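Local coordinates for protein D-hydantoinase (Ralstonia pickettii, PDB 1NFG) that is a zinc-dependent hydrolase of cyclic amides that probably opens the ring of D-hydantoin derivatives stereospecifically, at residues A[47-52]-A[388-393]; A[55-60]-A[311-316]; A[83-88]-A[115-120]; A[89-94]-A[120-125]; A[336-341]-A[412-417]. One frame throughout, in Å; residues are numbered along the deposited sequence.

Contact 1 (A[47-52]-A[388-393])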
# COMPACT_ATOMS: atom_id res chain seq x y z
N ARG A 47 -39.98 -5.89 21.47
CA ARG A 47 -39.35 -4.82 20.71
C ARG A 47 -38.06 -4.32 21.33
O ARG A 47 -37.80 -4.51 22.52
CB ARG A 47 -40.33 -3.65 20.57
CG ARG A 47 -41.53 -3.97 19.70
CD ARG A 47 -42.48 -2.79 19.68
NE ARG A 47 -43.57 -2.97 18.72
CZ ARG A 47 -44.52 -2.07 18.52
NH1 ARG A 47 -44.53 -0.94 19.22
NH2 ARG A 47 -45.48 -2.29 17.63
N TYR A 48 -37.24 -3.69 20.50
CA TYR A 48 -35.97 -3.14 20.96
C TYR A 48 -36.19 -1.69 21.36
O TYR A 48 -37.02 -0.99 20.76
CB TYR A 48 -34.92 -3.19 19.85
CG TYR A 48 -34.42 -4.58 19.47
CD1 TYR A 48 -33.93 -5.46 20.43
CD2 TYR A 48 -34.38 -4.97 18.13
CE1 TYR A 48 -33.41 -6.70 20.07
CE2 TYR A 48 -33.86 -6.21 17.76
CZ TYR A 48 -33.38 -7.07 18.73
OH TYR A 48 -32.85 -8.29 18.36
N VAL A 49 -35.46 -1.24 22.37
CA VAL A 49 -35.54 0.14 22.82
C VAL A 49 -34.20 0.75 22.45
O VAL A 49 -33.24 0.66 23.23
CB VAL A 49 -35.74 0.22 24.35
CG1 VAL A 49 -35.81 1.67 24.80
CG2 VAL A 49 -37.00 -0.53 24.75
N PHE A 50 -34.13 1.35 21.27
CA PHE A 50 -32.89 1.97 20.76
C PHE A 50 -32.81 3.46 21.05
O PHE A 50 -33.83 4.13 21.24
CB PHE A 50 -32.80 1.86 19.23
CG PHE A 50 -32.61 0.47 18.71
CD1 PHE A 50 -31.63 -0.37 19.23
CD2 PHE A 50 -33.35 0.04 17.60
CE1 PHE A 50 -31.38 -1.62 18.64
CE2 PHE A 50 -33.10 -1.20 17.01
CZ PHE A 50 -32.12 -2.03 17.53
N PRO A 51 -31.58 4.01 21.08
CA PRO A 51 -31.43 5.45 21.32
C PRO A 51 -31.97 6.08 20.02
O PRO A 51 -31.97 5.42 18.98
CB PRO A 51 -29.92 5.62 21.44
CG PRO A 51 -29.48 4.34 22.04
CD PRO A 51 -30.29 3.32 21.27
N GLY A 52 -32.44 7.32 20.06
CA GLY A 52 -32.95 7.92 18.85
C GLY A 52 -31.89 8.14 17.78
O GLY A 52 -30.75 8.51 18.09
N ALA A 388 -34.68 11.84 26.70
CA ALA A 388 -35.44 10.65 26.39
C ALA A 388 -35.77 10.58 24.91
O ALA A 388 -36.94 10.61 24.52
CB ALA A 388 -36.72 10.62 27.22
N ASP A 389 -34.73 10.51 24.08
CA ASP A 389 -34.91 10.40 22.63
C ASP A 389 -34.86 8.89 22.40
O ASP A 389 -33.79 8.26 22.49
CB ASP A 389 -33.76 11.10 21.89
CG ASP A 389 -33.71 12.60 22.17
OD1 ASP A 389 -34.39 13.09 23.09
OD2 ASP A 389 -32.96 13.31 21.45
N ILE A 390 -36.01 8.30 22.09
CA ILE A 390 -36.09 6.86 21.95
C ILE A 390 -36.85 6.34 20.74
O ILE A 390 -37.76 7.00 20.24
CB ILE A 390 -36.75 6.28 23.22
CG1 ILE A 390 -35.86 6.59 24.43
CG2 ILE A 390 -36.99 4.78 23.08
CD1 ILE A 390 -36.51 6.24 25.74
N VAL A 391 -36.46 5.16 20.28
CA VAL A 391 -37.11 4.51 19.15
C VAL A 391 -37.45 3.10 19.58
O VAL A 391 -36.57 2.36 20.03
CB VAL A 391 -36.20 4.40 17.91
CG1 VAL A 391 -36.99 3.81 16.75
CG2 VAL A 391 -35.65 5.75 17.55
N LEU A 392 -38.72 2.72 19.44
CA LEU A 392 -39.15 1.38 19.79
C LEU A 392 -39.21 0.61 18.47
O LEU A 392 -40.10 0.83 17.64
CB LEU A 392 -40.52 1.42 20.48
CG LEU A 392 -40.50 2.27 21.76
CD1 LEU A 392 -41.80 2.06 22.51
CD2 LEU A 392 -39.30 1.88 22.64
N TRP A 393 -38.24 -0.28 18.31
CA TRP A 393 -38.07 -1.06 17.09
C TRP A 393 -38.69 -2.46 17.13
O TRP A 393 -38.54 -3.19 18.11
CB TRP A 393 -36.57 -1.16 16.80
CG TRP A 393 -36.20 -1.39 15.36
CD1 TRP A 393 -36.14 -2.59 14.71
CD2 TRP A 393 -35.86 -0.39 14.40
NE1 TRP A 393 -35.77 -2.40 13.40
CE2 TRP A 393 -35.59 -1.05 13.18
CE3 TRP A 393 -35.74 1.01 14.45
CZ2 TRP A 393 -35.22 -0.37 12.02
CZ3 TRP A 393 -35.37 1.69 13.29
CH2 TRP A 393 -35.12 1.00 12.09

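Contact 2 (A[55-60]-A[311-316]). With ZN (zinc ion), chain E.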
# COMPACT_ATOMS: atom_id res chain seq x y z
N ASP A 55 -28.84 11.91 12.56
CA ASP A 55 -28.34 12.11 11.20
C ASP A 55 -27.54 13.40 11.07
O ASP A 55 -28.12 14.48 10.92
CB ASP A 55 -29.51 12.11 10.23
CG ASP A 55 -29.08 11.97 8.80
OD1 ASP A 55 -27.90 12.29 8.51
OD2 ASP A 55 -29.91 11.55 7.98
N VAL A 56 -26.22 13.30 11.10
CA VAL A 56 -25.37 14.48 11.01
C VAL A 56 -25.08 14.98 9.59
O VAL A 56 -24.16 15.77 9.39
CB VAL A 56 -24.02 14.24 11.73
CG1 VAL A 56 -24.28 13.81 13.17
CG2 VAL A 56 -23.18 13.20 10.99
N HIS A 57 -25.86 14.54 8.61
CA HIS A 57 -25.64 15.00 7.25
C HIS A 57 -26.95 15.18 6.48
O HIS A 57 -27.35 14.31 5.71
CB HIS A 57 -24.73 14.02 6.50
CG HIS A 57 -24.22 14.54 5.19
ND1 HIS A 57 -23.02 14.12 4.64
CD2 HIS A 57 -24.74 15.44 4.31
CE1 HIS A 57 -22.82 14.75 3.49
NE2 HIS A 57 -23.85 15.55 3.27
N THR A 58 -27.60 16.32 6.70
CA THR A 58 -28.86 16.63 6.03
C THR A 58 -28.88 18.00 5.38
O THR A 58 -28.15 18.92 5.78
CB THR A 58 -30.07 16.57 6.99
OG1 THR A 58 -29.86 17.49 8.08
CG2 THR A 58 -30.25 15.18 7.54
N HIS A 59 -29.72 18.12 4.36
CA HIS A 59 -29.92 19.37 3.63
C HIS A 59 -31.44 19.46 3.56
O HIS A 59 -32.05 19.44 2.49
CB HIS A 59 -29.32 19.28 2.23
CG HIS A 59 -27.84 19.03 2.23
ND1 HIS A 59 -26.94 19.90 2.83
CD2 HIS A 59 -27.10 18.02 1.72
CE1 HIS A 59 -25.72 19.42 2.68
NE2 HIS A 59 -25.79 18.29 2.02
N VAL A 60 -32.03 19.53 4.75
CA VAL A 60 -33.47 19.59 4.95
C VAL A 60 -34.22 20.63 4.11
O VAL A 60 -35.27 20.32 3.54
CB VAL A 60 -33.74 19.82 6.45
CG1 VAL A 60 -35.18 20.08 6.69
CG2 VAL A 60 -33.30 18.60 7.24
N SER A 311 -24.61 8.47 7.57
CA SER A 311 -25.58 9.55 7.48
C SER A 311 -26.34 9.42 6.18
O SER A 311 -26.09 8.47 5.43
CB SER A 311 -24.89 10.92 7.57
OG SER A 311 -23.83 11.03 6.64
N SER A 312 -27.26 10.35 5.90
CA SER A 312 -28.07 10.27 4.68
C SER A 312 -27.78 11.23 3.53
O SER A 312 -28.00 10.89 2.37
CB SER A 312 -29.56 10.39 5.04
OG SER A 312 -29.86 11.67 5.57
N ASP A 313 -27.30 12.43 3.83
CA ASP A 313 -27.06 13.44 2.79
C ASP A 313 -28.41 13.65 2.09
O ASP A 313 -28.50 13.67 0.86
CB ASP A 313 -25.99 12.98 1.78
CG ASP A 313 -25.52 14.11 0.86
OD1 ASP A 313 -25.65 15.30 1.24
OD2 ASP A 313 -25.02 13.82 -0.25
N HIS A 314 -29.44 13.80 2.91
CA HIS A 314 -30.81 13.99 2.46
C HIS A 314 -31.05 15.27 1.65
O HIS A 314 -30.75 16.38 2.11
CB HIS A 314 -31.76 13.98 3.67
CG HIS A 314 -33.21 14.15 3.30
ND1 HIS A 314 -33.99 13.12 2.83
CD2 HIS A 314 -34.00 15.25 3.31
CE1 HIS A 314 -35.20 13.57 2.56
NE2 HIS A 314 -35.23 14.86 2.84
N CYS A 315 -31.59 15.09 0.45
CA CYS A 315 -31.93 16.18 -0.45
C CYS A 315 -33.33 15.93 -0.98
O CYS A 315 -33.84 14.81 -0.92
CB CYS A 315 -30.94 16.25 -1.61
SG CYS A 315 -29.30 16.82 -1.14
N SER A 316 -33.96 16.97 -1.51
CA SER A 316 -35.31 16.82 -2.03
C SER A 316 -35.53 17.54 -3.35
O SER A 316 -35.98 18.68 -3.38
CB SER A 316 -36.32 17.31 -0.98
OG SER A 316 -35.84 18.47 -0.32
ZN ZN E . -24.08 16.87 1.31
O HOH W 1 -32.33 19.65 -0.88

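Contact 3 (A[83-88]-A[115-120])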
# COMPACT_ATOMS: atom_id res chain seq x y z
N GLY A 83 -38.98 7.92 10.85
CA GLY A 83 -37.93 6.99 10.49
C GLY A 83 -37.05 6.60 11.66
O GLY A 83 -36.07 5.87 11.49
N GLY A 84 -37.39 7.09 12.84
CA GLY A 84 -36.63 6.76 14.03
C GLY A 84 -35.48 7.69 14.34
O GLY A 84 -34.67 7.40 15.22
N THR A 85 -35.40 8.82 13.63
CA THR A 85 -34.32 9.77 13.86
C THR A 85 -34.84 10.98 14.64
O THR A 85 -35.76 11.66 14.18
CB THR A 85 -33.69 10.23 12.53
OG1 THR A 85 -33.02 9.12 11.92
CG2 THR A 85 -32.68 11.35 12.76
N THR A 86 -34.25 11.22 15.80
CA THR A 86 -34.67 12.31 16.68
C THR A 86 -33.79 13.56 16.71
O THR A 86 -34.19 14.59 17.23
CB THR A 86 -34.83 11.80 18.12
OG1 THR A 86 -33.60 11.20 18.56
CG2 THR A 86 -35.96 10.78 18.19
N THR A 87 -32.57 13.46 16.18
CA THR A 87 -31.69 14.62 16.13
C THR A 87 -31.11 14.70 14.73
O THR A 87 -30.91 13.69 14.06
CB THR A 87 -30.54 14.55 17.15
OG1 THR A 87 -31.08 14.64 18.48
CG2 THR A 87 -29.57 15.70 16.95
N ILE A 88 -30.84 15.91 14.30
CA ILE A 88 -30.32 16.12 12.97
C ILE A 88 -29.36 17.29 13.01
O ILE A 88 -29.48 18.16 13.86
CB ILE A 88 -31.50 16.38 12.01
CG1 ILE A 88 -31.45 15.38 10.87
CG2 ILE A 88 -31.50 17.82 11.50
CD1 ILE A 88 -32.77 15.21 10.17
N SER A 115 -39.40 22.57 13.44
CA SER A 115 -38.76 21.25 13.47
C SER A 115 -39.47 20.25 14.37
O SER A 115 -39.65 20.51 15.56
CB SER A 115 -37.32 21.36 13.96
OG SER A 115 -36.54 22.14 13.09
N ALA A 116 -39.86 19.11 13.80
CA ALA A 116 -40.53 18.08 14.58
C ALA A 116 -39.55 17.46 15.58
O ALA A 116 -39.96 16.97 16.63
CB ALA A 116 -41.07 17.00 13.66
N ILE A 117 -38.25 17.51 15.26
CA ILE A 117 -37.21 16.94 16.11
C ILE A 117 -36.09 17.95 16.35
O ILE A 117 -36.05 19.00 15.70
CB ILE A 117 -36.57 15.69 15.46
CG1 ILE A 117 -35.79 16.10 14.20
CG2 ILE A 117 -37.67 14.67 15.11
CD1 ILE A 117 -35.15 14.96 13.43
N ASP A 118 -35.20 17.63 17.28
CA ASP A 118 -34.08 18.51 17.63
C ASP A 118 -33.08 18.63 16.48
O ASP A 118 -33.00 17.74 15.63
CB ASP A 118 -33.41 18.00 18.91
CG ASP A 118 -34.26 18.29 20.16
OD1 ASP A 118 -35.46 18.59 19.99
OD2 ASP A 118 -33.73 18.21 21.29
N TYR A 119 -32.34 19.73 16.46
CA TYR A 119 -31.39 19.97 15.38
C TYR A 119 -30.22 20.87 15.77
O TYR A 119 -30.34 21.72 16.65
CB TYR A 119 -32.13 20.60 14.20
CG TYR A 119 -32.80 21.91 14.57
CD1 TYR A 119 -32.08 23.10 14.61
CD2 TYR A 119 -34.14 21.93 14.96
CE1 TYR A 119 -32.67 24.29 15.06
CE2 TYR A 119 -34.74 23.11 15.41
CZ TYR A 119 -34.00 24.28 15.46
OH TYR A 119 -34.59 25.44 15.92
N GLY A 120 -29.10 20.67 15.08
CA GLY A 120 -27.90 21.47 15.30
C GLY A 120 -27.49 21.96 13.92
O GLY A 120 -28.15 21.61 12.94

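Contact 4 (A[89-94]-A[120-125])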
# COMPACT_ATOMS: atom_id res chain seq x y z
N VAL A 89 -28.36 17.28 12.14
CA VAL A 89 -27.43 18.39 12.10
C VAL A 89 -27.44 18.79 10.64
O VAL A 89 -26.83 18.14 9.80
CB VAL A 89 -26.02 17.99 12.57
CG1 VAL A 89 -25.17 19.23 12.75
CG2 VAL A 89 -26.12 17.24 13.89
N ASP A 90 -28.18 19.85 10.34
CA ASP A 90 -28.33 20.34 8.98
C ASP A 90 -27.16 21.24 8.61
O ASP A 90 -26.49 21.81 9.48
CB ASP A 90 -29.64 21.13 8.86
CG ASP A 90 -30.16 21.18 7.44
OD1 ASP A 90 -30.57 20.13 6.90
OD2 ASP A 90 -30.18 22.28 6.86
N PHE A 91 -26.92 21.35 7.31
CA PHE A 91 -25.84 22.18 6.81
C PHE A 91 -26.36 23.59 6.54
O PHE A 91 -27.05 23.83 5.54
CB PHE A 91 -25.25 21.58 5.53
CG PHE A 91 -24.25 20.49 5.79
CD1 PHE A 91 -22.97 20.80 6.24
CD2 PHE A 91 -24.59 19.15 5.62
CE1 PHE A 91 -22.05 19.80 6.53
CE2 PHE A 91 -23.68 18.14 5.90
CZ PHE A 91 -22.40 18.47 6.36
N CYS A 92 -26.04 24.51 7.44
CA CYS A 92 -26.43 25.90 7.31
C CYS A 92 -25.54 26.47 6.21
O CYS A 92 -24.32 26.54 6.36
CB CYS A 92 -26.20 26.64 8.63
SG CYS A 92 -26.46 28.43 8.56
N GLN A 93 -26.15 26.87 5.10
CA GLN A 93 -25.40 27.39 3.96
C GLN A 93 -25.28 28.90 3.83
O GLN A 93 -26.28 29.61 3.76
CB GLN A 93 -25.99 26.82 2.67
CG GLN A 93 -25.11 27.05 1.46
CD GLN A 93 -25.64 26.37 0.22
OE1 GLN A 93 -26.68 26.75 -0.31
NE2 GLN A 93 -24.92 25.36 -0.25
N GLN A 94 -24.05 29.39 3.77
CA GLN A 94 -23.79 30.82 3.60
C GLN A 94 -24.18 31.23 2.19
O GLN A 94 -24.16 30.42 1.26
CB GLN A 94 -22.30 31.12 3.82
CG GLN A 94 -21.83 32.45 3.25
CD GLN A 94 -20.32 32.58 3.25
OE1 GLN A 94 -19.61 31.66 2.85
NE2 GLN A 94 -19.81 33.73 3.69
N GLY A 120 -29.10 20.67 15.08
CA GLY A 120 -27.90 21.47 15.30
C GLY A 120 -27.49 21.96 13.92
O GLY A 120 -28.15 21.61 12.94
N TYR A 121 -26.44 22.77 13.82
CA TYR A 121 -26.02 23.27 12.51
C TYR A 121 -24.55 23.06 12.21
O TYR A 121 -23.70 23.11 13.10
CB TYR A 121 -26.23 24.78 12.35
CG TYR A 121 -27.62 25.35 12.54
CD1 TYR A 121 -28.76 24.66 12.14
CD2 TYR A 121 -27.77 26.63 13.09
CE1 TYR A 121 -30.03 25.24 12.28
CE2 TYR A 121 -29.03 27.21 13.23
CZ TYR A 121 -30.15 26.51 12.83
OH TYR A 121 -31.40 27.08 13.00
N HIS A 122 -24.25 22.83 10.94
CA HIS A 122 -22.87 22.75 10.47
C HIS A 122 -22.85 24.04 9.67
O HIS A 122 -23.87 24.43 9.10
CB HIS A 122 -22.64 21.62 9.46
CG HIS A 122 -22.82 20.25 10.02
ND1 HIS A 122 -22.06 19.77 11.07
CD2 HIS A 122 -23.64 19.23 9.65
CE1 HIS A 122 -22.40 18.51 11.31
NE2 HIS A 122 -23.35 18.16 10.46
N ILE A 123 -21.71 24.72 9.61
CA ILE A 123 -21.68 25.94 8.84
C ILE A 123 -20.88 25.77 7.55
O ILE A 123 -19.70 25.40 7.58
CB ILE A 123 -21.11 27.12 9.66
CG1 ILE A 123 -21.21 28.42 8.85
CG2 ILE A 123 -19.68 26.82 10.08
CD1 ILE A 123 -22.61 28.69 8.29
N ILE A 124 -21.53 26.01 6.41
CA ILE A 124 -20.85 25.91 5.12
C ILE A 124 -20.24 27.25 4.76
O ILE A 124 -20.92 28.27 4.75
CB ILE A 124 -21.81 25.56 3.97
CG1 ILE A 124 -22.34 24.14 4.13
CG2 ILE A 124 -21.09 25.70 2.65
CD1 ILE A 124 -23.17 23.67 2.96
N VAL A 125 -18.94 27.25 4.47
CA VAL A 125 -18.24 28.46 4.10
C VAL A 125 -17.91 28.40 2.60
O VAL A 125 -16.99 27.69 2.19
CB VAL A 125 -16.94 28.60 4.88
CG1 VAL A 125 -16.22 29.88 4.48
CG2 VAL A 125 -17.23 28.59 6.36

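Contact 5 (A[336-341]-A[412-417])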
# COMPACT_ATOMS: atom_id res chain seq x y z
N GLY A 336 -28.58 15.18 -5.82
CA GLY A 336 -29.13 14.85 -4.52
C GLY A 336 -30.29 13.89 -4.54
O GLY A 336 -31.05 13.84 -5.51
N ALA A 337 -30.41 13.11 -3.47
CA ALA A 337 -31.49 12.13 -3.32
C ALA A 337 -31.97 12.12 -1.87
O ALA A 337 -31.21 12.41 -0.95
CB ALA A 337 -31.01 10.75 -3.74
N PRO A 338 -33.24 11.77 -1.65
CA PRO A 338 -33.83 11.71 -0.31
C PRO A 338 -33.51 10.43 0.45
O PRO A 338 -33.23 9.39 -0.16
CB PRO A 338 -35.31 11.85 -0.60
CG PRO A 338 -35.46 11.02 -1.84
CD PRO A 338 -34.26 11.45 -2.68
N GLY A 339 -33.57 10.49 1.77
CA GLY A 339 -33.32 9.31 2.58
C GLY A 339 -33.29 9.50 4.08
O GLY A 339 -33.02 8.54 4.80
N VAL A 340 -33.58 10.70 4.58
CA VAL A 340 -33.54 10.92 6.03
C VAL A 340 -34.46 9.97 6.79
O VAL A 340 -34.16 9.58 7.92
CB VAL A 340 -33.91 12.39 6.40
CG1 VAL A 340 -35.40 12.62 6.25
CG2 VAL A 340 -33.44 12.69 7.82
N GLU A 341 -35.57 9.58 6.16
CA GLU A 341 -36.52 8.69 6.82
C GLU A 341 -36.12 7.22 6.76
O GLU A 341 -36.25 6.50 7.75
CB GLU A 341 -37.92 8.84 6.21
CG GLU A 341 -39.01 8.24 7.10
CD GLU A 341 -40.41 8.38 6.52
OE1 GLU A 341 -40.74 9.47 5.99
OE2 GLU A 341 -41.18 7.40 6.60
N TYR A 412 -40.81 10.61 -4.79
CA TYR A 412 -40.20 9.29 -4.94
C TYR A 412 -39.25 8.96 -3.79
O TYR A 412 -38.85 9.84 -3.02
CB TYR A 412 -39.43 9.17 -6.27
CG TYR A 412 -38.06 9.79 -6.28
CD1 TYR A 412 -37.88 11.16 -6.54
CD2 TYR A 412 -36.92 9.02 -6.04
CE1 TYR A 412 -36.61 11.74 -6.55
CE2 TYR A 412 -35.64 9.59 -6.04
CZ TYR A 412 -35.49 10.95 -6.30
OH TYR A 412 -34.23 11.51 -6.30
N SER A 413 -38.91 7.68 -3.67
CA SER A 413 -37.98 7.21 -2.64
C SER A 413 -36.79 6.54 -3.33
O SER A 413 -36.95 5.87 -4.35
CB SER A 413 -38.66 6.19 -1.72
OG SER A 413 -37.71 5.64 -0.83
N SER A 414 -35.61 6.73 -2.76
CA SER A 414 -34.39 6.14 -3.32
C SER A 414 -34.40 4.64 -3.09
O SER A 414 -33.66 3.89 -3.74
CB SER A 414 -33.16 6.74 -2.65
OG SER A 414 -33.18 8.16 -2.74
N TYR A 415 -35.25 4.20 -2.18
CA TYR A 415 -35.35 2.79 -1.82
C TYR A 415 -36.72 2.21 -2.14
O TYR A 415 -37.19 1.29 -1.49
CB TYR A 415 -35.02 2.63 -0.34
CG TYR A 415 -33.73 3.33 0.01
CD1 TYR A 415 -32.50 2.77 -0.32
CD2 TYR A 415 -33.75 4.61 0.57
CE1 TYR A 415 -31.31 3.46 -0.09
CE2 TYR A 415 -32.56 5.31 0.80
CZ TYR A 415 -31.34 4.73 0.46
OH TYR A 415 -30.17 5.41 0.69
N GLU A 416 -37.35 2.77 -3.17
CA GLU A 416 -38.67 2.30 -3.58
C GLU A 416 -38.57 0.83 -3.96
O GLU A 416 -37.73 0.44 -4.77
CB GLU A 416 -39.16 3.12 -4.78
CG GLU A 416 -40.54 2.73 -5.29
CD GLU A 416 -41.64 3.04 -4.30
OE1 GLU A 416 -41.69 4.18 -3.79
OE2 GLU A 416 -42.47 2.13 -4.04
N GLY A 417 -39.43 0.01 -3.36
CA GLY A 417 -39.44 -1.40 -3.66
C GLY A 417 -38.65 -2.31 -2.73
O GLY A 417 -38.86 -3.52 -2.76
O HOH W 2 -35.44 7.99 -0.31

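Contact 1 (A[47-52]-A[388-393])
Phe50 and Trp393 make the tightly packed part of this buried pairing. The phenyl group turns its edge toward the face of the five-membered ring of the indole in an offset edge-to-face contact, with the planes at 63° and Phe50 CE2 3.5 Å from Trp393 CB. Its CG lies beside the backbone N (chi1 -68°), which brings the CD2-CE2 side of the ring to Trp393. The other sheet face is filled by aliphatic groups: Val49 CG2 lies alongside Leu392 CD2 at 3.9 Å, and Val49 CG1 reaches Ile390 CG2 at 3.7 Å. These faces belong to an antiparallel ladder in which Tyr48-Trp393 and Phe50-Val391 are hydrogen-bonded pairs and Val49-Leu392 is a non-hydrogen-bonded one. Residues early and late in the chain thereby meet in the beta-sandwich that accompanies the barrel in hydantoinases, and helix 358-372 covers Phe50 with Leu358 and Val362. Beyond Pro51 the ladder gives way to a more bent link, Gly52 N to Asp389 O at 2.9 Å, the donor standing 57° out of the carbonyl plane. At the opposite end the backbone pairing stays tight, but the side chains pack more loosely and are partly exposed. There Tyr48 offers Trp393 mainly its CB, 4.0 Å from Trp393 CB, while Arg47 lays CB and CG against the Trp393 carbonyl and extends its guanidinium group to a salt bridge with Glu437.

Contact 2 (A[55-60]-A[311-316])
The first zinc site of the amidohydrolase barrel is built here from the His-X-His pair His57 and His59, at the end of strand 48-58, and from Asp313, in the loop that follows strand 310-311. Both histidines bind the zinc ion through NE2, at 2.4 Å for His57 NE2 and 2.3 Å for His59 NE2, and Asp313 OD1 completes the trio at 2.2 Å from the metal; the carbamate of Lys148 adds a further ligand and bridges to the second zinc ion. With its CG anti to the backbone N (chi1 -169°), Asp313 sends its carboxylate past the His57 ring to the zinc ion. Its CB lies over one face of that imidazole, 3.8 Å from the ring centroid in a CH-pi contact. Toward His59 the carboxylate comes differently, OD1 lying at the ring's edge near its plane, with the two planes 73° apart. The backbones are tied less firmly: Asp313 N to His57 O and His59 N to His314 O are both weak hydrogen bonds. Behind the metal, Asp55 OD1 accepts from His57 N at 3.0 Å, closing an Asx turn, and takes a long, weak bond from Ser312 N; a bond from the Ser312 hydroxyl to OD2 is doubtful, being modelled too short. Asp55 thus probably helps, as a second-shell residue, to position His57 and Asp313. Since NE2 of His57 is committed to zinc and ND1 is hydrogen-bonded to Glu260, the imidazole is gripped at both nitrogens, which fixes its rotation and probably strengthens NE2 as a ligand.

Contact 3 (A[83-88]-A[115-120])
Ile117 packs onto the Thr85-Thr86 backbone and can be followed outward atom by atom. Its CB sits over the Thr86 carbonyl, 3.2 Å from Thr86 O. From there CG2 turns toward Thr85 O, at 3.7 Å, while CG1, placed between the backbone N and the carbonyl carbon (chi1 67°), continues past the Thr86 carbonyl. The terminal CD1 lies 3.4 Å from Thr85 O and reaches across to Ile88 CD1 at 4.0 Å, the two isoleucines crossing at about a right angle. Ala80 and Ala81 of helix 73-82 also touch Ile117. Beyond Ile117 the strands run parallel, as neighbours in the beta-alpha-beta unit of the barrel formed by strand 85-93, helix 100-111 and strand 118-124. The pairing begins loosely: Asp118 N to Thr86 O and Ile88 N to Asp118 O are both weak hydrogen bonds. It firms up at Gly120 N to Ile88 O, 2.8 Å, with the donor in the carbonyl plane. Ile88 O also receives the CA-H of Tyr119. On that face Ile88 CG2 meets Tyr119 CB at 3.9 Å, whereas the Tyr119 ring leads off to an edge-to-face contact with Phe73. On the other face Thr87 and Asp118 are paired, their side chains crossing at a slant, and the Asp118 carboxylate forms salt bridges with Arg430 and Lys379. Two cationic partners around this buried group probably stabilise its ionised form, and they tie the start of the second strand to Arg430 and Lys379.

Contact 4 (A[89-94]-A[120-125])
Cys92 is bonded through both its N and its O to the strand of His122 and Ile124: Cys92 N donates to His122 O at 2.7 Å, and Cys92 O accepts an almost straight bond, 173° at the hydrogen, from Ile124 N at 2.8 Å. The ladder continues back through His122 N to Asp90 O (2.9 Å) and Asp90 N to Gly120 O, and fades forward into a weak Gln94 N to Ile124 O link. This is the regular parallel pairing of adjacent strands in the TIM barrel, 85-93 and 118-124. On the face carrying Phe91 and His122, CD2 of His122 stands 3.5 Å above the centre of the phenyl ring; the ring planes are 34° apart, an oblique meeting. Hydrogen bonds between ND1 and Ser146 OG and between NE2 and the Val56 carbonyl fix the rotation of this imidazole. Ile124 CD1 packs on Phe91 CB at 3.9 Å. Toward helix 100-111, Cys92 SG, anti to the backbone N (chi1 173°), touches Ile123 CD1 at 3.9 Å and stands above the Tyr121 ring at a distance, 5.4 Å from its centroid.

Contact 5 (A[336-341]-A[412-417])
Ser414 turns its hydroxyl toward Pro338 because OG lies beside its own backbone N (chi1 -54°), and Tyr412, with CG between the backbone N and the carbonyl carbon (chi1 80°), swings its phenol end toward the same proline. The Ser414 hydroxyl donates to Pro338 O at 2.9 Å, in the carbonyl plane and on a lone pair. A water also donates to Pro338 O, at 2.6 Å, and accepts from Ser414 N at 2.8 Å, so two donors grip this buried carbonyl and one of them joins it to the opposite backbone. Around the bond, Ala337 CB lies 3.5 Å from Ser414 OG, and Pro338 CD approaches Tyr412 CZ at 3.9 Å, the two side chains crossing at about a right angle. Gly339 CA comes to the edge of the Tyr415 ring, 4.4 Å from Tyr415 CE2. Ser414 and Tyr415 belong to a type I turn from Ser413 to Glu416, braced as an ST turn by Tyr415 N donating to Ser413 OG at 3.2 Å. The contact thus links two irregular segments. Residues 336-341, which follow the probable substrate-binding residue Asn335, lead into helix 343-352, and their Val340 touches Ala80 of helix 73-82 and Asp55 and Thr58 of strand 48-58; residues 412-417 come just before strand 419-429.

In the fold
Strand 48-58 connects the sandwich to the metal site: contact 1 lies near its start and contact 2 at its end, their centres about 21 Å apart. Contacts 3 and 4 follow the next two barrel strands, sharing Gly120, with centres about 15 Å apart. Contact 3 is packed against contact 1, Thr86 OG1 lying 3.4 Å from Gly52 CA. Contact 4 flanks the zinc ligands of contact 2: Phe91 CD2 is 3.2 Å from His59 CE1, and Asp90 OD1 probably bonds to Val60 N. Contact 5 borders the site elsewhere, its centre about 11 Å from that of contact 2, with His314 ND1 probably bonded to Gly339 N at 2.9 Å.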